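Local coordinates for uncharacterized protein Lpg0364 (Legionella pneumophila subsp. pneumophila, PDB 4Q63) that is of unknown function but, as a PilZ-like domain with a small beta-barrel and a C-terminal helix, may bind the second messenger cyclic di-GMP, at residues Y9-N14 against I29-S34; H15-A20 against Q55-I60; C64-R69 against H78-D83. All blocks are in the same frame, centred on the assembly; numbering follows the deposited sequence. Where two conformers were deposited one is given.

In the fold
All three contacts join antiparallel strands of one curled sheet, the barrel of this PilZ-like domain. Each is partly buried; contact 1 lies deepest, its centre about 7 Å from the chain's centre against about 10 Å for the others. Contacts 1 and 2 touch directly: I29 packs on A20 and I32 on I18, because strand 18-22 lies beside strand 25-33. Contact 3 lies across the chain's centre from contact 2 but shares strand 59-71 with it, and F79 reaches back to residues 33-34. Apolar residues turn inward throughout, while the outer chemistry differs: a lysine-glutamate salt bridge, a cadmium-bound histidine at a turn, and a histidine-glutamate pair with another cadmium.

Contact 1 of 3, residues Y9-N14 against I29-S34; sequences YFRLKN and IVEISS
The short antiparallel pairing of strand 12-13 with strand 25-33 ties the N-terminal end of the chain to the barrel. L12 and I32 form a hydrogen-bonded pair, with L12 N to I32 O at 2.8 Å and I32 N to L12 O at 2.9 Å. Their aliphatic side chains suit the buried face, where L12 CB lies 4.4 Å from I32 CG2. K13 and E31, the next pair, take the other, more exposed face. With CG anti to the backbone N (chi1 -168°) and an extended chain, E31 reaches across toward R11 and K13, while K13 folds back at chi2 and chi3 to set NZ 3.2 Å from E31 OE2. In this salt bridge K13 NZ approaches from above the E31 carboxylate plane, and R11 CD lies 3.7 Å from E31 OE2. At the far end, N14 ND2 donates to I29 O at 3.1 Å, and I29 O lies in the plane of the N14 amide; ND2 also binds I18 O, and OD1 accepts from G16 N, fixing the amide at both ends. A water bridges F10 O and S34 N. Helix 82-100 packs against F10, L12 and I32, while strand 36-40 flanks residues 29-31, where V30 and E31 form a classic bulge opposite V38.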
loop_
_atom_site.group_PDB
_atom_site.type_symbol
_atom_site.label_atom_id
_atom_site.label_comp_id
_atom_site.label_asym_id
_atom_site.label_seq_id
_atom_site.Cartn_x
_atom_site.Cartn_y
_atom_site.Cartn_z
ATOM N N TYR A 9 12.359 -3.286 -9.854
ATOM C CA TYR A 9 11.779 -3.338 -8.516
ATOM C C TYR A 9 11.116 -4.677 -8.220
ATOM O O TYR A 9 11.381 -5.676 -8.889
ATOM C CB TYR A 9 10.775 -2.202 -8.312
ATOM C CG TYR A 9 11.412 -0.908 -7.869
ATOM C CD1 TYR A 9 12.760 -0.857 -7.531
ATOM C CD2 TYR A 9 10.666 0.261 -7.776
ATOM C CE1 TYR A 9 13.350 0.325 -7.120
ATOM C CE2 TYR A 9 11.248 1.449 -7.366
ATOM C CZ TYR A 9 12.589 1.475 -7.037
ATOM O OH TYR A 9 13.173 2.654 -6.627
ATOM N N PHE A 10 10.249 -4.690 -7.212
ATOM C CA PHE A 10 9.594 -5.922 -6.793
ATOM C C PHE A 10 8.275 -5.657 -6.075
ATOM O O PHE A 10 8.092 -4.613 -5.452
ATOM C CB PHE A 10 10.525 -6.748 -5.898
ATOM C CG PHE A 10 10.717 -6.174 -4.520
ATOM C CD1 PHE A 10 10.128 -6.772 -3.418
ATOM C CD2 PHE A 10 11.485 -5.036 -4.326
ATOM C CE1 PHE A 10 10.305 -6.245 -2.154
ATOM C CE2 PHE A 10 11.662 -4.507 -3.063
ATOM C CZ PHE A 10 11.072 -5.112 -1.978
ATOM N N ARG A 11 7.359 -6.613 -6.171
ATOM C CA ARG A 11 6.099 -6.544 -5.452
ATOM C C ARG A 11 6.116 -7.586 -4.348
ATOM O O ARG A 11 6.773 -8.622 -4.468
ATOM C CB ARG A 11 4.934 -6.825 -6.393
ATOM C CG ARG A 11 5.344 -6.903 -7.843
ATOM C CD ARG A 11 4.230 -7.435 -8.721
ATOM N NE ARG A 11 4.538 -7.220 -10.131
ATOM C CZ ARG A 11 5.346 -7.995 -10.847
ATOM N NH1 ARG A 11 5.569 -7.716 -12.123
ATOM N NH2 ARG A 11 5.930 -9.049 -10.293
ATOM N N LEU A 12 5.390 -7.307 -3.277
ATOM C CA LEU A 12 5.273 -8.241 -2.164
ATOM C C LEU A 12 3.815 -8.580 -1.878
ATOM O O LEU A 12 2.962 -7.695 -1.791
ATOM C CB LEU A 12 5.923 -7.667 -0.905
ATOM C CG LEU A 12 7.445 -7.756 -0.755
ATOM C CD1 LEU A 12 7.865 -7.274 0.635
ATOM C CD2 LEU A 12 7.939 -9.174 -1.002
ATOM N N LYS A 13 3.533 -9.866 -1.738
ATOM C CA LYS A 13 2.214 -10.321 -1.326
ATOM C C LYS A 13 2.078 -10.058 0.172
ATOM O O LYS A 13 3.055 -10.164 0.913
ATOM C CB LYS A 13 2.056 -11.811 -1.633
ATOM C CG LYS A 13 0.639 -12.224 -1.960
ATOM C CD LYS A 13 0.186 -11.622 -3.284
ATOM C CE LYS A 13 0.731 -12.418 -4.459
ATOM N NZ LYS A 13 0.313 -11.839 -5.767
ATOM N N ASN A 14 0.884 -9.690 0.622
ATOM C CA ASN A 14 0.673 -9.422 2.042
ATOM C C ASN A 14 0.446 -10.706 2.839
ATOM O O ASN A 14 -0.499 -11.451 2.575
ATOM C CB ASN A 14 -0.504 -8.465 2.230
ATOM C CG ASN A 14 -0.647 -7.991 3.662
ATOM O OD1 ASN A 14 0.200 -8.266 4.513
ATOM N ND2 ASN A 14 -1.725 -7.268 3.936
ATOM N N ILE A 29 -5.338 -4.777 1.879
ATOM C CA ILE A 29 -4.232 -4.726 0.922
ATOM C C ILE A 29 -3.803 -6.135 0.539
ATOM O O ILE A 29 -3.537 -6.970 1.409
ATOM C CB ILE A 29 -2.997 -3.988 1.489
ATOM C CG1 ILE A 29 -3.213 -2.473 1.454
ATOM C CG2 ILE A 29 -1.746 -4.372 0.702
ATOM C CD1 ILE A 29 -1.996 -1.682 1.020
ATOM N N VAL A 30 -3.673 -6.393 -0.706
ATOM C CA VAL A 30 -3.276 -7.758 -1.073
ATOM C C VAL A 30 -1.912 -7.838 -1.747
ATOM O O VAL A 30 -1.312 -8.901 -1.794
ATOM C CB VAL A 30 -4.329 -8.476 -1.955
ATOM C CG1 VAL A 30 -5.567 -8.837 -1.135
ATOM C CG2 VAL A 30 -4.692 -7.631 -3.171
ATOM N N GLU A 31 -1.424 -6.720 -2.274
ATOM C CA GLU A 31 -0.079 -6.697 -2.833
ATOM C C GLU A 31 0.459 -5.284 -2.754
ATOM O O GLU A 31 -0.305 -4.332 -2.820
ATOM C CB GLU A 31 -0.100 -7.145 -4.295
ATOM C CG GLU A 31 1.271 -7.437 -4.878
ATOM C CD GLU A 31 1.189 -8.009 -6.288
ATOM O OE1 GLU A 31 0.516 -7.392 -7.136
ATOM O OE2 GLU A 31 1.789 -9.075 -6.544
ATOM N N ILE A 32 1.769 -5.146 -2.609
ATOM C CA ILE A 32 2.351 -3.814 -2.475
ATOM C C ILE A 32 3.749 -3.748 -3.071
ATOM O O ILE A 32 4.508 -4.714 -3.025
ATOM C CB ILE A 32 2.346 -3.352 -1.001
ATOM C CG1 ILE A 32 2.655 -1.851 -0.891
ATOM C CG2 ILE A 32 3.307 -4.196 -0.159
ATOM C CD1 ILE A 32 2.317 -1.283 0.464
ATOM N N SER A 33 4.057 -2.617 -3.693
ATOM C CA SER A 33 5.417 -2.330 -4.123
ATOM C C SER A 33 5.719 -0.904 -3.673
ATOM O O SER A 33 4.848 -0.233 -3.123
ATOM C CB SER A 33 5.551 -2.450 -5.637
ATOM O OG SER A 33 4.969 -1.335 -6.286
ATOM N N SER A 34 6.942 -0.440 -3.899
ATOM C CA SER A 34 7.300 0.916 -3.496
ATOM C C SER A 34 6.512 1.962 -4.306
ATOM O O SER A 34 6.367 3.098 -3.878
ATOM C CB SER A 34 8.811 1.149 -3.636
ATOM O OG SER A 34 9.221 0.972 -4.979
HETATM O O HOH W 1 9.446 -2.402 -4.182
#

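Contact 2 of 3, residues H15-A20 against Q55-I60; sequences HGEINA and QIHNFI. With CD (cadmium ion), chain D; EDO (1,2-ethanediol), chain I.
With chi1 near -46° in E17 and -74° in H57, both side chains have CG beside the backbone N, and they run side by side. A bend at chi2 of E17 turns its carboxylate aside, leaving the methylenes to meet the imidazole: E17 CG lies 3.6 Å from H57 NE2, and CB is equally near. The carboxylate goes instead to R99, with which OE2 forms a salt bridge. The other ring nitrogen, H57 ND1, binds a cadmium ion at 2.4 Å, and E98 is a further ligand; a histidine suits this place because one nitrogen can hold the metal while the rest of the ring packs. N19 N donates to Q55 O at 2.9 Å, and Q55 N to N19 O at 2.8 Å, both almost straight. I18 and I56 turn their branched side chains to the buried face, CG1 to CG1 at 4.1 Å. Toward the turn the backbones diverge: H57 N reaches E17 O only weakly at 3.5 Å, and a water bridges the same two atoms. In the fold, strand 18-22 pairs here with the first strand of a beta hairpin, whose type II' turn I56-F59 leads from strand 49-56 into strand 59-71.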
loop_
_atom_site.group_PDB
_atom_site.type_symbol
_atom_site.label_atom_id
_atom_site.label_comp_id
_atom_site.label_asym_id
_atom_site.label_seq_id
_atom_site.Cartn_x
_atom_site.Cartn_y
_atom_site.Cartn_z
ATOM N N HIS A 15 1.326 -10.977 3.800
ATOM C CA HIS A 15 1.146 -12.133 4.675
ATOM C C HIS A 15 0.654 -11.684 6.045
ATOM O O HIS A 15 0.755 -12.428 7.018
ATOM C CB HIS A 15 2.443 -12.934 4.809
ATOM C CG HIS A 15 2.838 -13.654 3.557
ATOM N ND1 HIS A 15 4.140 -14.008 3.279
ATOM C CD2 HIS A 15 2.099 -14.086 2.507
ATOM C CE1 HIS A 15 4.189 -14.625 2.113
ATOM N NE2 HIS A 15 2.965 -14.683 1.622
ATOM N N GLY A 16 0.138 -10.459 6.110
ATOM C CA GLY A 16 -0.414 -9.920 7.341
ATOM C C GLY A 16 0.538 -9.054 8.141
ATOM O O GLY A 16 0.254 -8.704 9.288
ATOM N N GLU A 17 1.681 -8.711 7.559
ATOM C CA GLU A 17 2.547 -7.747 8.212
ATOM C C GLU A 17 2.065 -6.352 7.834
ATOM O O GLU A 17 2.484 -5.362 8.426
ATOM C CB GLU A 17 4.009 -7.912 7.788
ATOM C CG GLU A 17 4.516 -9.337 7.780
ATOM C CD GLU A 17 4.431 -9.967 6.387
ATOM O OE1 GLU A 17 3.369 -9.853 5.748
ATOM O OE2 GLU A 17 5.433 -10.561 5.939
ATOM N N ILE A 18 1.187 -6.280 6.841
ATOM C CA ILE A 18 0.806 -4.990 6.271
ATOM C C ILE A 18 -0.646 -4.627 6.521
ATOM O O ILE A 18 -1.559 -5.335 6.118
ATOM C CB ILE A 18 1.067 -4.935 4.763
ATOM C CG1 ILE A 18 2.540 -5.248 4.479
ATOM C CG2 ILE A 18 0.711 -3.546 4.228
ATOM C CD1 ILE A 18 2.780 -5.935 3.173
ATOM N N ASN A 19 -0.849 -3.509 7.197
ATOM C CA ASN A 19 -2.184 -2.983 7.421
ATOM C C ASN A 19 -2.262 -1.594 6.824
ATOM O O ASN A 19 -1.288 -0.841 6.834
ATOM C CB ASN A 19 -2.482 -2.921 8.920
ATOM C CG ASN A 19 -2.321 -4.262 9.592
ATOM O OD1 ASN A 19 -1.330 -4.513 10.284
ATOM N ND2 ASN A 19 -3.290 -5.143 9.381
ATOM N N ALA A 20 -3.426 -1.259 6.295
ATOM C CA ALA A 20 -3.610 0.028 5.669
ATOM C C ALA A 20 -4.964 0.583 6.070
ATOM O O ALA A 20 -5.883 -0.167 6.407
ATOM C CB ALA A 20 -3.507 -0.107 4.151
ATOM N N GLN A 55 0.815 0.668 7.810
ATOM C CA GLN A 55 1.528 0.146 8.957
ATOM C C GLN A 55 2.153 -1.210 8.656
ATOM O O GLN A 55 1.475 -2.165 8.216
ATOM C CB GLN A 55 0.622 0.051 10.183
ATOM C CG GLN A 55 1.369 -0.446 11.419
ATOM C CD GLN A 55 0.602 -0.207 12.701
ATOM O OE1 GLN A 55 1.147 -0.335 13.802
ATOM N NE2 GLN A 55 -0.673 0.149 12.568
ATOM N N ILE A 56 3.460 -1.286 8.874
ATOM C CA ILE A 56 4.204 -2.514 8.628
ATOM C C ILE A 56 5.043 -2.784 9.851
ATOM O O ILE A 56 6.040 -2.096 10.089
ATOM C CB ILE A 56 5.133 -2.382 7.406
ATOM C CG1 ILE A 56 4.322 -2.005 6.163
ATOM C CG2 ILE A 56 5.935 -3.668 7.216
ATOM C CD1 ILE A 56 5.158 -1.745 4.926
ATOM N N HIS A 57 4.618 -3.774 10.632
ATOM C CA HIS A 57 5.223 -4.055 11.917
ATOM C C HIS A 57 5.257 -2.776 12.767
ATOM O O HIS A 57 4.203 -2.220 13.047
ATOM C CB HIS A 57 6.578 -4.737 11.733
ATOM C CG HIS A 57 6.460 -6.170 11.316
ATOM N ND1 HIS A 57 7.502 -6.880 10.767
ATOM C CD2 HIS A 57 5.417 -7.032 11.378
ATOM C CE1 HIS A 57 7.115 -8.116 10.515
ATOM N NE2 HIS A 57 5.852 -8.238 10.880
ATOM N N ASN A 58 6.432 -2.293 13.159
ATOM C CA ASN A 58 6.478 -1.057 13.949
ATOM C C ASN A 58 6.575 0.244 13.136
ATOM O O ASN A 58 6.628 1.328 13.703
ATOM C CB ASN A 58 7.609 -1.103 14.962
ATOM C CG ASN A 58 7.448 -2.238 15.958
ATOM O OD1 ASN A 58 6.325 -2.589 16.339
ATOM N ND2 ASN A 58 8.559 -2.835 16.349
ATOM N N PHE A 59 6.583 0.132 11.811
ATOM C CA PHE A 59 6.745 1.303 10.951
ATOM C C PHE A 59 5.414 1.824 10.403
ATOM O O PHE A 59 4.652 1.087 9.771
ATOM C CB PHE A 59 7.690 0.985 9.785
ATOM C CG PHE A 59 8.207 2.207 9.077
ATOM C CD1 PHE A 59 9.322 2.874 9.558
ATOM C CD2 PHE A 59 7.581 2.688 7.940
ATOM C CE1 PHE A 59 9.806 4.000 8.921
ATOM C CE2 PHE A 59 8.062 3.824 7.294
ATOM C CZ PHE A 59 9.176 4.476 7.788
ATOM N N ILE A 60 5.147 3.105 10.626
ATOM C CA ILE A 60 3.894 3.706 10.172
ATOM C C ILE A 60 4.211 4.900 9.283
ATOM O O ILE A 60 5.068 5.705 9.623
ATOM C CB ILE A 60 3.043 4.189 11.370
ATOM C CG1 ILE A 60 2.697 3.009 12.285
ATOM C CG2 ILE A 60 1.773 4.905 10.897
ATOM C CD1 ILE A 60 2.024 3.414 13.572
HETATM CD CD CD D . 9.779 -6.204 10.519
HETATM C C1 EDO I . -4.491 0.816 9.935
HETATM O O1 EDO I . -5.036 0.746 11.259
HETATM C C2 EDO I . -3.096 1.419 9.988
HETATM O O2 EDO I . -2.689 1.771 8.664
HETATM O O HOH W 2 2.429 -5.562 11.419
#

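Contact 3 of 3, residues C64-R69 against H78-D83; sequences CYEVIR and HFTKED. With CD (cadmium ion), chain C.
This is an antiparallel strand pairing within the hairpin of strands 59-71 and 74-79, where the second strand leads to helix 82-100. E66 and H78 are a hydrogen-bonded pair: E66 N donates to H78 O at 2.9 Å, and H78 N to E66 O at 2.8 Å. Side by side on the outer face, their side chains add a third bond, H78 ND1 to E66 OE2 at 2.6 Å. E66 OE2 sits in the imidazole plane and is met on its anti side, though 23° out of the carboxylate plane, the bond being nearly straight (167°). E66 also holds a cadmium ion through both oxygens, OE1 at 2.6 Å and OE2 at 2.5 Å, so OE2 is shared between metal and histidine; the bond to H78 probably limits carboxylate rotation, and the metal charge would favour ionisation. The T80 methyl CG2 lies 3.6 Å from E66 OE2, the two side chains crossing at a slant.

On the other side of the sheet, Y65 and F79 form the non-hydrogen-bonded pair and turn into the barrel, whose buried interior suits large aromatic rings. Y65 CB meets F79 CD1 at the ring edge, while Y65 OH binds the carbonyl of P47. I68 packs its CG2 against H78 CB; I68 and R69 form a classic beta bulge opposite V76. T80 N donates to C64 O at 3.2 Å from above the carbonyl plane, and a water links that oxygen to K81 N, at the N-cap of the helix. K81 bends so that its NZ lies 2.9 Å from C64 SG.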
loop_
_atom_site.group_PDB
_atom_site.type_symbol
_atom_site.label_atom_id
_atom_site.label_comp_id
_atom_site.label_asym_id
_atom_site.label_seq_id
_atom_site.Cartn_x
_atom_site.Cartn_y
_atom_site.Cartn_z
ATOM N N CYS A 64 0.693 9.586 -0.323
ATOM C CA CYS A 64 -0.192 10.095 -1.340
ATOM C C CYS A 64 -0.404 9.002 -2.391
ATOM O O CYS A 64 0.560 8.360 -2.835
ATOM C CB CYS A 64 0.461 11.333 -1.963
ATOM S SG CYS A 64 0.207 12.847 -1.057
ATOM N N TYR A 65 -1.653 8.767 -2.783
ATOM C CA TYR A 65 -1.939 7.755 -3.799
ATOM C C TYR A 65 -2.954 8.283 -4.808
ATOM O O TYR A 65 -3.701 9.233 -4.535
ATOM C CB TYR A 65 -2.544 6.485 -3.167
ATOM C CG TYR A 65 -3.983 6.693 -2.771
ATOM C CD1 TYR A 65 -4.307 7.170 -1.513
ATOM C CD2 TYR A 65 -5.027 6.433 -3.669
ATOM C CE1 TYR A 65 -5.614 7.377 -1.165
ATOM C CE2 TYR A 65 -6.327 6.669 -3.337
ATOM C CZ TYR A 65 -6.623 7.137 -2.085
ATOM O OH TYR A 65 -7.933 7.367 -1.729
ATOM N N GLU A 66 -3.043 7.607 -5.946
ATOM C CA GLU A 66 -4.200 7.796 -6.796
ATOM C C GLU A 66 -4.606 6.425 -7.350
ATOM O O GLU A 66 -3.754 5.552 -7.546
ATOM C CB GLU A 66 -3.830 8.724 -7.943
ATOM C CG GLU A 66 -2.686 8.151 -8.749
ATOM C CD GLU A 66 -2.211 9.061 -9.836
ATOM O OE1 GLU A 66 -2.769 10.167 -9.966
ATOM O OE2 GLU A 66 -1.260 8.674 -10.536
ATOM N N VAL A 67 -5.902 6.245 -7.585
ATOM C CA VAL A 67 -6.415 5.040 -8.256
ATOM C C VAL A 67 -6.097 5.126 -9.744
ATOM O O VAL A 67 -6.433 6.131 -10.387
ATOM C CB VAL A 67 -7.929 4.909 -8.051
ATOM C CG1 VAL A 67 -8.497 3.722 -8.842
ATOM C CG2 VAL A 67 -8.263 4.800 -6.550
ATOM N N ILE A 68 -5.427 4.102 -10.292
ATOM C CA ILE A 68 -5.059 4.114 -11.726
ATOM C C ILE A 68 -5.719 3.019 -12.530
ATOM O O ILE A 68 -5.724 3.065 -13.772
ATOM C CB ILE A 68 -3.524 4.034 -11.972
ATOM C CG1 ILE A 68 -2.960 2.690 -11.472
ATOM C CG2 ILE A 68 -2.845 5.227 -11.309
ATOM C CD1 ILE A 68 -1.626 2.275 -12.085
ATOM N N ARG A 69 -6.294 2.036 -11.842
ATOM C CA ARG A 69 -6.999 0.957 -12.549
ATOM C C ARG A 69 -7.978 0.301 -11.580
ATOM O O ARG A 69 -7.658 0.090 -10.406
ATOM C CB ARG A 69 -5.981 -0.080 -13.070
ATOM C CG ARG A 69 -6.561 -1.274 -13.815
ATOM C CD ARG A 69 -5.441 -2.248 -14.226
ATOM N NE ARG A 69 -4.323 -1.511 -14.790
ATOM C CZ ARG A 69 -3.076 -1.541 -14.326
ATOM N NH1 ARG A 69 -2.753 -2.334 -13.314
ATOM N NH2 ARG A 69 -2.145 -0.792 -14.901
ATOM N N HIS A 78 -1.512 3.934 -7.263
ATOM C CA HIS A 78 -0.190 4.410 -7.628
ATOM C C HIS A 78 0.252 5.433 -6.558
ATOM O O HIS A 78 -0.485 6.388 -6.306
ATOM C CB HIS A 78 -0.354 5.119 -8.942
ATOM C CG HIS A 78 0.845 5.879 -9.394
ATOM N ND1 HIS A 78 0.749 7.102 -10.021
ATOM C CD2 HIS A 78 2.158 5.570 -9.356
ATOM C CE1 HIS A 78 1.960 7.526 -10.329
ATOM N NE2 HIS A 78 2.826 6.610 -9.942
ATOM N N PHE A 79 1.428 5.244 -5.942
ATOM C CA PHE A 79 1.948 6.212 -4.953
ATOM C C PHE A 79 2.712 7.289 -5.708
ATOM O O PHE A 79 3.689 7.013 -6.398
ATOM C CB PHE A 79 2.875 5.555 -3.925
ATOM C CG PHE A 79 2.236 4.434 -3.152
ATOM C CD1 PHE A 79 0.947 4.555 -2.655
ATOM C CD2 PHE A 79 2.919 3.252 -2.935
ATOM C CE1 PHE A 79 0.368 3.533 -1.947
ATOM C CE2 PHE A 79 2.337 2.211 -2.220
ATOM C CZ PHE A 79 1.068 2.346 -1.728
ATOM N N THR A 80 2.261 8.525 -5.575
ATOM C CA THR A 80 2.695 9.574 -6.471
ATOM C C THR A 80 3.923 10.380 -6.078
ATOM O O THR A 80 4.464 11.111 -6.915
ATOM C CB THR A 80 1.534 10.539 -6.737
ATOM O OG1 THR A 80 0.975 10.949 -5.484
ATOM C CG2 THR A 80 0.449 9.824 -7.548
ATOM N N LYS A 81 4.368 10.281 -4.824
ATOM C CA LYS A 81 5.484 11.127 -4.383
ATOM C C LYS A 81 6.781 10.339 -4.281
ATOM O O LYS A 81 6.891 9.387 -3.493
ATOM C CB LYS A 81 5.172 11.820 -3.051
ATOM C CG LYS A 81 3.827 12.529 -3.053
ATOM C CD LYS A 81 3.808 13.671 -4.078
ATOM C CE LYS A 81 2.417 14.280 -4.232
ATOM N NZ LYS A 81 1.739 14.504 -2.935
ATOM N N GLU A 82 7.764 10.762 -5.068
ATOM C CA GLU A 82 9.042 10.070 -5.135
ATOM C C GLU A 82 9.703 9.915 -3.768
ATOM O O GLU A 82 10.168 8.830 -3.433
ATOM C CB GLU A 82 9.995 10.757 -6.118
ATOM C CG GLU A 82 11.120 9.850 -6.595
ATOM C CD GLU A 82 11.809 10.384 -7.835
ATOM O OE1 GLU A 82 12.561 11.374 -7.713
ATOM O OE2 GLU A 82 11.590 9.817 -8.932
ATOM N N ASP A 83 9.727 10.981 -2.973
ATOM C CA ASP A 83 10.394 10.917 -1.673
ATOM C C ASP A 83 9.693 9.948 -0.710
ATOM O O ASP A 83 10.347 9.263 0.077
ATOM C CB ASP A 83 10.555 12.314 -1.060
ATOM C CG ASP A 83 9.248 12.891 -0.554
ATOM O OD1 ASP A 83 8.166 12.590 -1.121
ATOM O OD2 ASP A 83 9.319 13.650 0.429
HETATM CD CD CD C . -1.967 10.228 -12.433
HETATM O O HOH W 3 3.393 8.784 -2.583
HETATM O O HOH W 4 0.374 10.131 -12.869
#